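Local atomic coordinates of putative alpha KG dependent 2,4-D dioxygenase (Burkholderia xenovorans, PDB entry 5J92), a protein that probably catalyses the iron(II)- and 2-oxoglutarate-dependent oxidation of an organic substrate. Residues Leu217-His222 with Ala268-Gly273; Thr149-Met154 with Val262-Arg267; Glu14-Phe19 with Phe250-Glu255; Val168-Ser173 with Gly213-Tyr218. All coordinates share one frame; numbering follows the deposited sequence.

Overall arrangement
All four contacts belong to one TauD/TfdA-family domain. Along the chain the segments run 14-19, 149-154, 168-173, 213-218/217-222, 250-255, 262-267 and 268-273, so contact 4 is nested inside the loop closed by contact 2. Contacts 1 and 2 lie near the middle of the molecule, with centres about 8 Å apart, and meet in the small sheet where strand 149-153 pairs with 269-273. Its other neighbour, 251-254, takes that sheet out to contact 3; the centres of contacts 2 and 3 are about 10 Å apart. Contact 4 shares Leu217 and Tyr218 with contact 1, but its centre is about 17 Å from that of contact 2 and about 23 Å from that of contact 3. Contacts 1 and 2 thus gather about the iron-bearing strand, while 3 and 4 lie toward separate outer parts.

Contact 1. Residues Leu217-His222 with Ala268-Gly273; sequences LYLSSH and ALMHRG. With FE2 (Fe (II) ion), chain E.
Met270 lays its thioether against the backbone of Leu219, and nearly all of the contact follows from this. Met270 CG stands 3.2 Å from Leu219 O, while Met270 SD reaches Leu219 CB at 3.6 Å. The chain turns at chi3 (-53°), which swings Met270 CE back to 3.9 Å from Leu219 CB. Met270 SD also comes to 3.6 Å from Ser220 N. One water donates to both carbonyl oxygens, lying 2.8 Å from Leu219 O and 2.7 Å from Leu269 O, and so joins loop to strand where no direct bond does.

One residue on, the strand turns its other side to the metal. The CB atoms of Met270 and His271 leave the strand in opposite directions, and with chi1 at 69° the imidazole of His271 carries NE2 to the iron(II) ion, which it binds at 2.4 Å. With His122 and Asp124 it forms the two-histidine, one-carboxylate facial triad of this dioxygenase family. The loop borders that site too: Ser220 OG is bonded to the backbone N of Ser123, which lies between His122 and Asp124 in the sequence.

Outward, Met154 of helix 154-159 touches both Met270 and Leu219, Leu241 and Ala245 of helix 231-245 pack on Leu219, and strand 149-153 flanks strand 269-273.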
loop_
_atom_site.group_PDB
_atom_site.type_symbol
_atom_site.label_atom_id
_atom_site.label_comp_id
_atom_site.label_asym_id
_atom_site.label_seq_id
_atom_site.Cartn_x
_atom_site.Cartn_y
_atom_site.Cartn_z
ATOM N N LEU A 217 -3.906 16.030 -5.876
ATOM C CA LEU A 217 -2.792 15.679 -5.004
ATOM C C LEU A 217 -1.567 15.271 -5.826
ATOM O O LEU A 217 -1.665 14.444 -6.736
ATOM C CB LEU A 217 -3.186 14.529 -4.060
ATOM C CG LEU A 217 -4.273 14.814 -3.018
ATOM C CD1 LEU A 217 -4.756 13.543 -2.284
ATOM C CD2 LEU A 217 -3.744 15.850 -2.021
ATOM N N TYR A 218 -0.405 15.837 -5.493
ATOM C CA TYR A 218 0.835 15.466 -6.171
ATOM C C TYR A 218 1.471 14.272 -5.454
ATOM O O TYR A 218 2.564 14.348 -4.892
ATOM C CB TYR A 218 1.800 16.646 -6.228
ATOM C CG TYR A 218 2.832 16.530 -7.320
ATOM C CD1 TYR A 218 2.961 15.363 -8.059
ATOM C CD2 TYR A 218 3.664 17.600 -7.634
ATOM C CE1 TYR A 218 3.882 15.256 -9.081
ATOM C CE2 TYR A 218 4.594 17.504 -8.657
ATOM C CZ TYR A 218 4.698 16.333 -9.377
ATOM O OH TYR A 218 5.622 16.221 -10.399
ATOM N N LEU A 219 0.800 13.128 -5.551
ATOM C CA LEU A 219 1.325 11.916 -4.946
ATOM C C LEU A 219 2.273 11.217 -5.914
ATOM O O LEU A 219 2.146 11.342 -7.133
ATOM C CB LEU A 219 0.190 10.967 -4.550
ATOM C CG LEU A 219 -0.848 11.556 -3.575
ATOM C CD1 LEU A 219 -1.863 10.494 -3.166
ATOM C CD2 LEU A 219 -0.167 12.157 -2.354
ATOM N N SER A 220 3.240 10.495 -5.353
ATOM C CA SER A 220 4.164 9.717 -6.162
ATOM C C SER A 220 5.010 8.884 -5.224
ATOM O O SER A 220 5.334 9.325 -4.117
ATOM C CB SER A 220 5.068 10.624 -7.024
ATOM O OG SER A 220 5.866 9.857 -7.898
ATOM N N SER A 221 5.405 7.696 -5.686
ATOM C CA SER A 221 6.369 6.929 -4.908
ATOM C C SER A 221 7.649 7.723 -4.666
ATOM O O SER A 221 8.409 7.389 -3.753
ATOM C CB SER A 221 6.708 5.622 -5.619
ATOM O OG SER A 221 7.407 5.902 -6.822
ATOM N N HIS A 222 7.921 8.741 -5.495
ATOM C CA HIS A 222 9.116 9.560 -5.336
ATOM C C HIS A 222 9.033 10.496 -4.141
ATOM O O HIS A 222 10.076 10.942 -3.662
ATOM C CB HIS A 222 9.371 10.370 -6.612
ATOM C CG HIS A 222 9.373 9.537 -7.857
ATOM N ND1 HIS A 222 8.604 9.840 -8.959
ATOM C CD2 HIS A 222 10.058 8.412 -8.176
ATOM C CE1 HIS A 222 8.812 8.939 -9.903
ATOM N NE2 HIS A 222 9.686 8.057 -9.452
ATOM N N ALA A 268 -2.104 15.183 -13.332
ATOM C CA ALA A 268 -3.359 14.832 -12.683
ATOM C C ALA A 268 -3.411 13.383 -12.217
ATOM O O ALA A 268 -4.460 12.942 -11.741
ATOM C CB ALA A 268 -4.541 15.086 -13.633
ATOM N N LEU A 269 -2.328 12.625 -12.352
ATOM C CA LEU A 269 -2.422 11.187 -12.178
ATOM C C LEU A 269 -1.217 10.631 -11.449
ATOM O O LEU A 269 -0.163 11.263 -11.352
ATOM C CB LEU A 269 -2.513 10.452 -13.525
ATOM C CG LEU A 269 -3.696 10.785 -14.418
ATOM C CD1 LEU A 269 -3.370 10.407 -15.827
ATOM C CD2 LEU A 269 -4.910 9.999 -13.896
ATOM N N MET A 270 -1.410 9.416 -10.957
ATOM C CA MET A 270 -0.358 8.451 -10.733
ATOM C C MET A 270 -0.667 7.283 -11.654
ATOM O O MET A 270 -1.813 7.103 -12.096
ATOM C CB MET A 270 -0.297 7.988 -9.271
ATOM C CG MET A 270 0.443 8.945 -8.330
ATOM S SD MET A 270 0.848 8.190 -6.751
ATOM C CE MET A 270 -0.746 7.587 -6.231
ATOM N N HIS A 271 0.358 6.509 -11.971
ATOM C CA HIS A 271 0.127 5.311 -12.765
ATOM C C HIS A 271 1.107 4.240 -12.315
ATOM O O HIS A 271 2.093 4.516 -11.628
ATOM C CB HIS A 271 0.288 5.581 -14.257
ATOM C CG HIS A 271 1.701 5.852 -14.649
ATOM N ND1 HIS A 271 2.310 7.073 -14.440
ATOM C CD2 HIS A 271 2.643 5.047 -15.191
ATOM C CE1 HIS A 271 3.563 7.009 -14.848
ATOM N NE2 HIS A 271 3.786 5.793 -15.315
ATOM N N ARG A 272 0.837 3.010 -12.732
ATOM C CA ARG A 272 1.744 1.916 -12.429
ATOM C C ARG A 272 1.511 0.820 -13.448
ATOM O O ARG A 272 0.410 0.693 -13.986
ATOM C CB ARG A 272 1.536 1.369 -11.009
ATOM C CG ARG A 272 0.219 0.601 -10.832
ATOM C CD ARG A 272 0.042 0.033 -9.419
ATOM N NE ARG A 272 -1.204 -0.739 -9.323
ATOM C CZ ARG A 272 -1.501 -1.566 -8.323
ATOM N NH1 ARG A 272 -0.645 -1.717 -7.334
ATOM N NH2 ARG A 272 -2.647 -2.256 -8.323
ATOM N N GLY A 273 2.556 0.030 -13.694
ATOM C CA GLY A 273 2.427 -1.163 -14.506
ATOM C C GLY A 273 2.139 -2.376 -13.642
ATOM O O GLY A 273 2.483 -2.419 -12.467
HETATM FE FE FE2 E . 6.222 5.771 -15.430
HETATM O O HOH W 1 0.564 12.632 -9.089
#

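Contact 2. Residues Thr149-Met154 with Val262-Arg267; sequences TQFADM and VMWDNR
Phe151 reaches across to Trp264 and Val262, and its ring can be traced atom by atom. CB leaves strand 149-153 in the direction of strand 261-265, with CG anti to the carbonyl carbon (chi1 -60°). On the near side of the ring, Phe151 CD1 comes to 4.1 Å from Trp264 CG. Phe151 CE1 makes the closest approach, 3.5 Å from Trp264 CG and equally near CD2; it stands 3.3 Å above one face of the indole, displaced toward the rim. At the tip Phe151 CZ divides its contacts, 3.9 Å from Trp264 CE3 and 4.1 Å from Val262 CG1. The Phe151 ring and the five-membered ring of Trp264 have centroids 5.1 Å apart and planes inclined at 57°, an oblique pairing.

Strand 149-153 is the middle strand of the three-stranded sheet and 261-265 an inner strand of the six-stranded one, so these side chains fill the space between the two sheets of the double-stranded beta-helix of the cupin type. Val50 touches both Phe151 and Val262 there.

Trp264 also meets the ring of the iron ligand His271, and its NE1 makes a weak bond to Asn266 OD1, which accepts from Asp124 N as well. At the end of the strand, Asp265 OD1 receives both Arg267 N, closing an Asx turn, and Arg267 NE at 2.8 Å; OD1 offers NE its syn lone pair and lies close to the guanidinium plane. Arg267 NH2 donates to Asp265 OD2 from above the carboxylate plane, so the side-on, two-nitrogen grip of this salt bridge is not flat.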
loop_
_atom_site.group_PDB
_atom_site.type_symbol
_atom_site.label_atom_id
_atom_site.label_comp_id
_atom_site.label_asym_id
_atom_site.label_seq_id
_atom_site.Cartn_x
_atom_site.Cartn_y
_atom_site.Cartn_z
ATOM N N THR A 149 -1.760 -1.266 -17.567
ATOM C CA THR A 149 -1.312 -0.020 -16.963
ATOM C C THR A 149 -2.513 0.566 -16.233
ATOM O O THR A 149 -3.609 0.627 -16.794
ATOM C CB THR A 149 -0.769 0.974 -17.995
ATOM O OG1 THR A 149 0.226 0.344 -18.796
ATOM C CG2 THR A 149 -0.114 2.168 -17.288
ATOM N N GLN A 150 -2.322 0.930 -14.972
ATOM C CA GLN A 150 -3.391 1.451 -14.142
ATOM C C GLN A 150 -3.145 2.924 -13.852
ATOM O O GLN A 150 -1.996 3.366 -13.739
ATOM C CB GLN A 150 -3.509 0.661 -12.830
ATOM C CG GLN A 150 -3.759 -0.821 -13.042
ATOM C CD GLN A 150 -4.121 -1.567 -11.761
ATOM O OE1 GLN A 150 -3.680 -1.214 -10.659
ATOM N NE2 GLN A 150 -4.938 -2.612 -11.906
ATOM N N PHE A 151 -4.239 3.684 -13.747
ATOM C CA PHE A 151 -4.177 5.131 -13.595
ATOM C C PHE A 151 -5.068 5.536 -12.438
ATOM O O PHE A 151 -6.236 5.140 -12.384
ATOM C CB PHE A 151 -4.603 5.853 -14.884
ATOM C CG PHE A 151 -3.743 5.520 -16.067
ATOM C CD1 PHE A 151 -2.579 6.236 -16.305
ATOM C CD2 PHE A 151 -4.083 4.472 -16.925
ATOM C CE1 PHE A 151 -1.764 5.933 -17.393
ATOM C CE2 PHE A 151 -3.279 4.157 -18.013
ATOM C CZ PHE A 151 -2.112 4.893 -18.247
ATOM N N ALA A 152 -4.523 6.334 -11.526
ATOM C CA ALA A 152 -5.248 6.796 -10.353
ATOM C C ALA A 152 -5.475 8.296 -10.456
ATOM O O ALA A 152 -4.521 9.066 -10.638
ATOM C CB ALA A 152 -4.497 6.437 -9.071
ATOM N N ASP A 153 -6.736 8.705 -10.341
ATOM C CA ASP A 153 -7.124 10.104 -10.547
ATOM C C ASP A 153 -6.852 10.915 -9.279
ATOM O O ASP A 153 -7.574 10.783 -8.284
ATOM C CB ASP A 153 -8.595 10.174 -10.943
ATOM C CG ASP A 153 -9.026 11.581 -11.389
ATOM O OD1 ASP A 153 -8.345 12.578 -11.034
ATOM O OD2 ASP A 153 -10.064 11.667 -12.094
ATOM N N MET A 154 -5.809 11.753 -9.307
ATOM C CA MET A 154 -5.469 12.587 -8.155
ATOM C C MET A 154 -6.423 13.768 -7.962
ATOM O O MET A 154 -6.431 14.369 -6.874
ATOM C CB MET A 154 -4.036 13.119 -8.286
ATOM C CG MET A 154 -2.955 12.034 -8.303
ATOM S SD MET A 154 -2.964 11.023 -6.811
ATOM C CE MET A 154 -3.843 9.596 -7.372
ATOM N N VAL A 262 -1.492 5.316 -25.879
ATOM C CA VAL A 262 -2.069 5.839 -24.646
ATOM C C VAL A 262 -1.233 7.033 -24.213
ATOM O O VAL A 262 -0.008 6.926 -24.043
ATOM C CB VAL A 262 -2.145 4.781 -23.535
ATOM C CG1 VAL A 262 -2.685 5.414 -22.241
ATOM C CG2 VAL A 262 -3.032 3.624 -23.972
ATOM N N MET A 263 -1.905 8.169 -24.064
ATOM C CA MET A 263 -1.314 9.434 -23.660
ATOM C C MET A 263 -1.935 9.827 -22.333
ATOM O O MET A 263 -3.167 9.808 -22.202
ATOM C CB MET A 263 -1.566 10.485 -24.748
ATOM C CG MET A 263 -1.559 11.930 -24.332
ATOM S SD MET A 263 -2.125 12.907 -25.741
ATOM C CE MET A 263 -1.798 14.566 -25.153
ATOM N N TRP A 264 -1.095 10.096 -21.318
ATOM C CA TRP A 264 -1.629 10.443 -20.008
ATOM C C TRP A 264 -0.927 11.662 -19.427
ATOM O O TRP A 264 0.261 11.906 -19.670
ATOM C CB TRP A 264 -1.585 9.249 -19.017
ATOM C CG TRP A 264 -0.216 8.837 -18.496
ATOM C CD1 TRP A 264 0.430 9.313 -17.383
ATOM C CD2 TRP A 264 0.638 7.843 -19.057
ATOM N NE1 TRP A 264 1.654 8.684 -17.231
ATOM C CE2 TRP A 264 1.800 7.772 -18.246
ATOM C CE3 TRP A 264 0.545 7.007 -20.175
ATOM C CZ2 TRP A 264 2.839 6.897 -18.513
ATOM C CZ3 TRP A 264 1.596 6.139 -20.439
ATOM C CH2 TRP A 264 2.724 6.092 -19.617
ATOM N N ASP A 265 -1.706 12.440 -18.680
ATOM C CA ASP A 265 -1.276 13.716 -18.104
ATOM C C ASP A 265 -0.768 13.448 -16.689
ATOM O O ASP A 265 -1.549 13.216 -15.766
ATOM C CB ASP A 265 -2.436 14.709 -18.147
ATOM C CG ASP A 265 -2.026 16.138 -17.772
ATOM O OD1 ASP A 265 -0.929 16.326 -17.197
ATOM O OD2 ASP A 265 -2.806 17.073 -18.079
ATOM N N ASN A 266 0.558 13.463 -16.520
ATOM C CA ASN A 266 1.147 13.242 -15.205
ATOM C C ASN A 266 0.764 14.318 -14.193
ATOM O O ASN A 266 0.898 14.092 -12.986
ATOM C CB ASN A 266 2.670 13.147 -15.326
ATOM C CG ASN A 266 3.109 11.917 -16.100
ATOM O OD1 ASN A 266 3.139 10.830 -15.551
ATOM N ND2 ASN A 266 3.439 12.086 -17.376
ATOM N N ARG A 267 0.280 15.474 -14.653
ATOM C CA ARG A 267 -0.109 16.557 -13.754
ATOM C C ARG A 267 -1.379 16.255 -12.977
ATOM O O ARG A 267 -1.694 16.999 -12.045
ATOM C CB ARG A 267 -0.297 17.856 -14.546
ATOM C CG ARG A 267 0.943 18.282 -15.321
ATOM C CD ARG A 267 0.652 19.419 -16.284
ATOM N NE ARG A 267 -0.230 19.014 -17.379
ATOM C CZ ARG A 267 -0.485 19.774 -18.437
ATOM N NH1 ARG A 267 0.082 20.976 -18.536
ATOM N NH2 ARG A 267 -1.298 19.338 -19.394
#

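Contact 3. Residues Glu14-Phe19 with Phe250-Glu255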
loop_
_atom_site.group_PDB
_atom_site.type_symbol
_atom_site.label_atom_id
_atom_site.label_comp_id
_atom_site.label_asym_id
_atom_site.label_seq_id
_atom_site.Cartn_x
_atom_site.Cartn_y
_atom_site.Cartn_z
ATOM N N GLU A 14 -14.943 8.775 -26.805
ATOM C CA GLU A 14 -15.742 7.701 -26.214
ATOM C C GLU A 14 -15.155 7.349 -24.857
ATOM O O GLU A 14 -14.040 6.822 -24.782
ATOM C CB GLU A 14 -15.785 6.459 -27.109
ATOM C CG GLU A 14 -16.491 5.287 -26.447
ATOM C CD GLU A 14 -16.397 3.979 -27.248
ATOM O OE1 GLU A 14 -15.540 3.857 -28.149
ATOM O OE2 GLU A 14 -17.163 3.050 -26.943
ATOM N N ALA A 15 -15.921 7.596 -23.795
ATOM C CA ALA A 15 -15.429 7.358 -22.437
ATOM C C ALA A 15 -15.092 5.886 -22.240
ATOM O O ALA A 15 -15.880 5.006 -22.597
ATOM C CB ALA A 15 -16.476 7.804 -21.419
ATOM N N ALA A 16 -13.905 5.618 -21.684
ATOM C CA ALA A 16 -13.532 4.276 -21.240
ATOM C C ALA A 16 -13.739 4.099 -19.747
ATOM O O ALA A 16 -13.656 2.975 -19.230
ATOM C CB ALA A 16 -12.062 3.990 -21.585
ATOM N N HIS A 17 -13.958 5.208 -19.060
ATOM C CA HIS A 17 -14.173 5.356 -17.635
ATOM C C HIS A 17 -14.937 6.663 -17.499
ATOM O O HIS A 17 -14.783 7.542 -18.356
ATOM C CB HIS A 17 -12.824 5.410 -16.882
ATOM C CG HIS A 17 -12.947 5.522 -15.398
ATOM N ND1 HIS A 17 -13.132 6.729 -14.758
ATOM C CD2 HIS A 17 -12.891 4.582 -14.423
ATOM C CE1 HIS A 17 -13.208 6.526 -13.454
ATOM N NE2 HIS A 17 -13.054 5.233 -13.223
ATOM N N PRO A 18 -15.801 6.809 -16.503
ATOM C CA PRO A 18 -16.603 8.047 -16.451
ATOM C C PRO A 18 -15.759 9.318 -16.383
ATOM O O PRO A 18 -16.199 10.364 -16.877
ATOM C CB PRO A 18 -17.477 7.852 -15.200
ATOM C CG PRO A 18 -16.858 6.707 -14.462
ATOM C CD PRO A 18 -16.231 5.831 -15.493
ATOM N N PHE A 19 -14.558 9.276 -15.815
ATOM C CA PHE A 19 -13.808 10.529 -15.739
ATOM C C PHE A 19 -12.291 10.420 -15.863
ATOM O O PHE A 19 -11.634 11.466 -15.894
ATOM C CB PHE A 19 -14.170 11.268 -14.431
ATOM C CG PHE A 19 -14.070 10.427 -13.182
ATOM C CD1 PHE A 19 -12.839 10.182 -12.582
ATOM C CD2 PHE A 19 -15.217 9.934 -12.568
ATOM C CE1 PHE A 19 -12.742 9.435 -11.407
ATOM C CE2 PHE A 19 -15.136 9.182 -11.396
ATOM C CZ PHE A 19 -13.888 8.930 -10.809
ATOM N N PHE A 250 -10.989 5.444 -7.571
ATOM C CA PHE A 250 -10.140 6.455 -8.186
ATOM C C PHE A 250 -9.256 5.881 -9.286
ATOM O O PHE A 250 -8.412 6.605 -9.818
ATOM C CB PHE A 250 -9.255 7.132 -7.127
ATOM C CG PHE A 250 -10.018 7.712 -5.978
ATOM C CD1 PHE A 250 -11.089 8.574 -6.196
ATOM C CD2 PHE A 250 -9.707 7.344 -4.675
ATOM C CE1 PHE A 250 -11.797 9.090 -5.130
ATOM C CE2 PHE A 250 -10.406 7.867 -3.597
ATOM C CZ PHE A 250 -11.460 8.744 -3.828
ATOM N N VAL A 251 -9.420 4.599 -9.631
ATOM C CA VAL A 251 -8.480 3.889 -10.495
ATOM C C VAL A 251 -9.175 3.391 -11.756
ATOM O O VAL A 251 -10.303 2.879 -11.704
ATOM C CB VAL A 251 -7.817 2.717 -9.745
ATOM C CG1 VAL A 251 -6.996 1.851 -10.716
ATOM C CG2 VAL A 251 -6.910 3.289 -8.632
ATOM N N TYR A 252 -8.498 3.567 -12.891
ATOM C CA TYR A 252 -8.843 2.936 -14.161
ATOM C C TYR A 252 -7.711 1.990 -14.548
ATOM O O TYR A 252 -6.546 2.396 -14.588
ATOM C CB TYR A 252 -9.063 3.986 -15.264
ATOM C CG TYR A 252 -9.045 3.434 -16.682
ATOM C CD1 TYR A 252 -10.076 2.629 -17.150
ATOM C CD2 TYR A 252 -7.995 3.717 -17.549
ATOM C CE1 TYR A 252 -10.059 2.132 -18.446
ATOM C CE2 TYR A 252 -7.962 3.211 -18.853
ATOM C CZ TYR A 252 -9.007 2.421 -19.290
ATOM O OH TYR A 252 -9.010 1.909 -20.568
ATOM N N SER A 253 -8.053 0.740 -14.828
ATOM C CA SER A 253 -7.092 -0.273 -15.253
ATOM C C SER A 253 -7.206 -0.466 -16.765
ATOM O O SER A 253 -8.264 -0.866 -17.272
ATOM C CB SER A 253 -7.345 -1.587 -14.505
ATOM O OG SER A 253 -6.364 -2.565 -14.835
ATOM N N HIS A 254 -6.142 -0.155 -17.494
ATOM C CA HIS A 254 -6.214 -0.218 -18.947
ATOM C C HIS A 254 -5.802 -1.601 -19.431
ATOM O O HIS A 254 -4.641 -2.004 -19.263
ATOM C CB HIS A 254 -5.342 0.849 -19.602
ATOM C CG HIS A 254 -5.484 0.883 -21.090
ATOM N ND1 HIS A 254 -6.650 1.285 -21.712
ATOM C CD2 HIS A 254 -4.631 0.525 -22.077
ATOM C CE1 HIS A 254 -6.494 1.199 -23.021
ATOM N NE2 HIS A 254 -5.280 0.739 -23.269
ATOM N N GLU A 255 -6.753 -2.316 -20.046
ATOM C CA GLU A 255 -6.458 -3.561 -20.753
ATOM C C GLU A 255 -5.940 -3.210 -22.141
ATOM O O GLU A 255 -6.680 -2.676 -22.974
ATOM C CB GLU A 255 -7.698 -4.451 -20.844
ATOM C CG GLU A 255 -8.179 -4.996 -19.505
ATOM C CD GLU A 255 -7.243 -6.040 -18.927
ATOM O OE1 GLU A 255 -6.374 -6.559 -19.664
ATOM O OE2 GLU A 255 -7.365 -6.342 -17.724
HETATM O O HOH W 2 -12.654 3.763 -11.053
#
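His17 and Tyr252 both carry CG anti to the backbone N, at chi1 -178° and 164°, and from facing backbones these torsions send the two side chains past each other in opposite directions. The overlap is therefore near their roots: His17 CB lies 3.9 Å from Tyr252 CD1, and His17 CD2 lies 4.0 Å from Tyr252 CB. Farther along the phenol, Ala16 takes over. Ala16 O is 3.8 Å from Tyr252 CE1, and Ala16 CB is likewise 3.8 Å from Tyr252 OH.

In the fold, strand 251-254 borders the small three-stranded sheet and strand 12-15 borders the large six-stranded one; the loop after 12-15 thus joins the edges of the two sheets, at the protein surface.

A water in the plane of the imidazole bridges the segments, 2.7 Å from His17 NE2 and 2.6 Å from Val251 O, to which it donates. The other nitrogen, His17 ND1, accepts from Phe19 N at 3.1 Å in an almost straight bond (172°), though the donor is tilted out of the imidazole plane. ND1 is also bonded to Ile20 N, so the imidazole is held at both nitrogens. Its CE1 sits over the centre of one face of the Phe19 ring. Tyr252 OH is tied to His254 ND1 at 2.7 Å, and His254 NE2 in turn to Asp260.

Contact 4. Residues Val168-Ser173 with Gly213-Tyr218; sequences VVEGLS and GRKSLY
Glu170 and Lys215 meet on the outer side of this contact, Val169 and Leu217 on the inner. The polar pair makes the closer approach: Lys215 NZ donates to Glu170 OE1 at 2.8 Å in a salt bridge, arriving on the syn side and 23° out of the carboxylate plane. Lys215 is extended beyond CG, whereas Glu170 bends at chi2 (57°); the two chains cross at about a right angle. Tyr158 OH is a second partner of both, hydrogen-bonded to Glu170 OE2 and weakly to Lys215 NZ, tying this solvent-facing charge pair to helix 154-159.

Inward the residues are buried but their mutual touch is light, with Val169 CG2 4.4 Å from Leu217 CD2. Their remaining packing is supplied by other parts of the fold. A type II beta turn from Val169 to Leu172 follows helix 163-169, closed by Leu172 N to Val169 O at 3.1 Å; Gly171 holds the positive phi (83°) of such a turn.

Val169 rests on Leu205 and Val206 of strand 201-208, which pairs with edge strand 215-217 in the four-stranded antiparallel sheet, while Leu241 of helix 231-245 touches Val169 and Tyr158 of helix 154-159 touches Leu217.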
loop_
_atom_site.group_PDB
_atom_site.type_symbol
_atom_site.label_atom_id
_atom_site.label_comp_id
_atom_site.label_asym_id
_atom_site.label_seq_id
_atom_site.Cartn_x
_atom_site.Cartn_y
_atom_site.Cartn_z
ATOM N N VAL A 168 -5.545 19.523 6.219
ATOM C CA VAL A 168 -4.133 19.295 6.508
ATOM C C VAL A 168 -3.278 19.498 5.254
ATOM O O VAL A 168 -2.188 20.072 5.327
ATOM C CB VAL A 168 -3.937 17.901 7.133
ATOM C CG1 VAL A 168 -2.458 17.542 7.202
ATOM C CG2 VAL A 168 -4.511 17.894 8.534
ATOM N N VAL A 169 -3.733 19.016 4.093
ATOM C CA VAL A 169 -2.871 19.062 2.913
ATOM C C VAL A 169 -2.733 20.478 2.352
ATOM O O VAL A 169 -1.784 20.751 1.609
ATOM C CB VAL A 169 -3.362 18.101 1.810
ATOM C CG1 VAL A 169 -3.396 16.664 2.325
ATOM C CG2 VAL A 169 -4.723 18.541 1.254
ATOM N N GLU A 170 -3.677 21.370 2.641
ATOM C CA GLU A 170 -3.672 22.702 2.051
ATOM C C GLU A 170 -2.364 23.437 2.328
ATOM O O GLU A 170 -2.008 23.671 3.485
ATOM C CB GLU A 170 -4.863 23.505 2.591
ATOM C CG GLU A 170 -5.434 24.514 1.610
ATOM C CD GLU A 170 -5.879 23.862 0.305
ATOM O OE1 GLU A 170 -5.831 24.550 -0.739
ATOM O OE2 GLU A 170 -6.285 22.666 0.310
ATOM N N GLY A 171 -1.651 23.795 1.262
ATOM C CA GLY A 171 -0.430 24.581 1.364
ATOM C C GLY A 171 0.834 23.803 1.672
ATOM O O GLY A 171 1.899 24.413 1.816
ATOM N N LEU A 172 0.761 22.488 1.781
ATOM C CA LEU A 172 1.953 21.714 2.070
ATOM C C LEU A 172 2.802 21.532 0.816
ATOM O O LEU A 172 2.312 21.568 -0.317
ATOM C CB LEU A 172 1.580 20.340 2.629
ATOM C CG LEU A 172 0.852 20.244 3.971
ATOM C CD1 LEU A 172 0.702 18.786 4.318
ATOM C CD2 LEU A 172 1.605 21.003 5.073
ATOM N N SER A 173 4.096 21.313 1.040
ATOM C CA SER A 173 5.016 20.886 0.003
ATOM C C SER A 173 5.708 19.616 0.477
ATOM O O SER A 173 5.822 19.358 1.680
ATOM C CB SER A 173 6.051 21.973 -0.338
ATOM O OG SER A 173 5.414 23.076 -0.955
ATOM N N GLY A 213 -8.331 23.763 -14.431
ATOM C CA GLY A 213 -8.484 24.357 -13.118
ATOM C C GLY A 213 -8.670 23.375 -11.975
ATOM O O GLY A 213 -8.840 23.815 -10.828
ATOM N N ARG A 214 -8.640 22.069 -12.242
ATOM C CA ARG A 214 -8.881 21.075 -11.199
ATOM C C ARG A 214 -7.749 21.028 -10.180
ATOM O O ARG A 214 -6.570 21.015 -10.541
ATOM C CB ARG A 214 -9.045 19.685 -11.809
ATOM C CG ARG A 214 -10.282 19.501 -12.708
ATOM C CD ARG A 214 -11.600 19.430 -11.919
ATOM N NE ARG A 214 -11.680 18.287 -11.008
ATOM C CZ ARG A 214 -11.949 17.035 -11.377
ATOM N NH1 ARG A 214 -12.139 16.734 -12.659
ATOM N NH2 ARG A 214 -12.010 16.074 -10.460
ATOM N N LYS A 215 -8.116 20.947 -8.899
ATOM C CA LYS A 215 -7.140 20.674 -7.861
ATOM C C LYS A 215 -6.879 19.178 -7.761
ATOM O O LYS A 215 -7.764 18.353 -8.017
ATOM C CB LYS A 215 -7.609 21.205 -6.508
ATOM C CG LYS A 215 -7.564 22.735 -6.352
ATOM C CD LYS A 215 -7.627 23.038 -4.869
ATOM C CE LYS A 215 -7.287 24.456 -4.509
ATOM N NZ LYS A 215 -7.390 24.570 -3.020
ATOM N N SER A 216 -5.652 18.831 -7.374
ATOM C CA SER A 216 -5.261 17.427 -7.304
ATOM C C SER A 216 -4.093 17.264 -6.342
ATOM O O SER A 216 -3.368 18.219 -6.047
ATOM C CB SER A 216 -4.886 16.876 -8.693
ATOM O OG SER A 216 -3.671 17.456 -9.167
ATOM N N LEU A 217 -3.906 16.030 -5.876
ATOM C CA LEU A 217 -2.792 15.679 -5.004
ATOM C C LEU A 217 -1.567 15.271 -5.826
ATOM O O LEU A 217 -1.665 14.444 -6.736
ATOM C CB LEU A 217 -3.186 14.529 -4.060
ATOM C CG LEU A 217 -4.273 14.814 -3.018
ATOM C CD1 LEU A 217 -4.756 13.543 -2.284
ATOM C CD2 LEU A 217 -3.744 15.850 -2.021
ATOM N N TYR A 218 -0.405 15.837 -5.493
ATOM C CA TYR A 218 0.835 15.466 -6.171
ATOM C C TYR A 218 1.471 14.272 -5.454
ATOM O O TYR A 218 2.564 14.348 -4.892
ATOM C CB TYR A 218 1.800 16.646 -6.228
ATOM C CG TYR A 218 2.832 16.530 -7.320
ATOM C CD1 TYR A 218 2.961 15.363 -8.059
ATOM C CD2 TYR A 218 3.664 17.600 -7.634
ATOM C CE1 TYR A 218 3.882 15.256 -9.081
ATOM C CE2 TYR A 218 4.594 17.504 -8.657
ATOM C CZ TYR A 218 4.698 16.333 -9.377
ATOM O OH TYR A 218 5.622 16.221 -10.399
#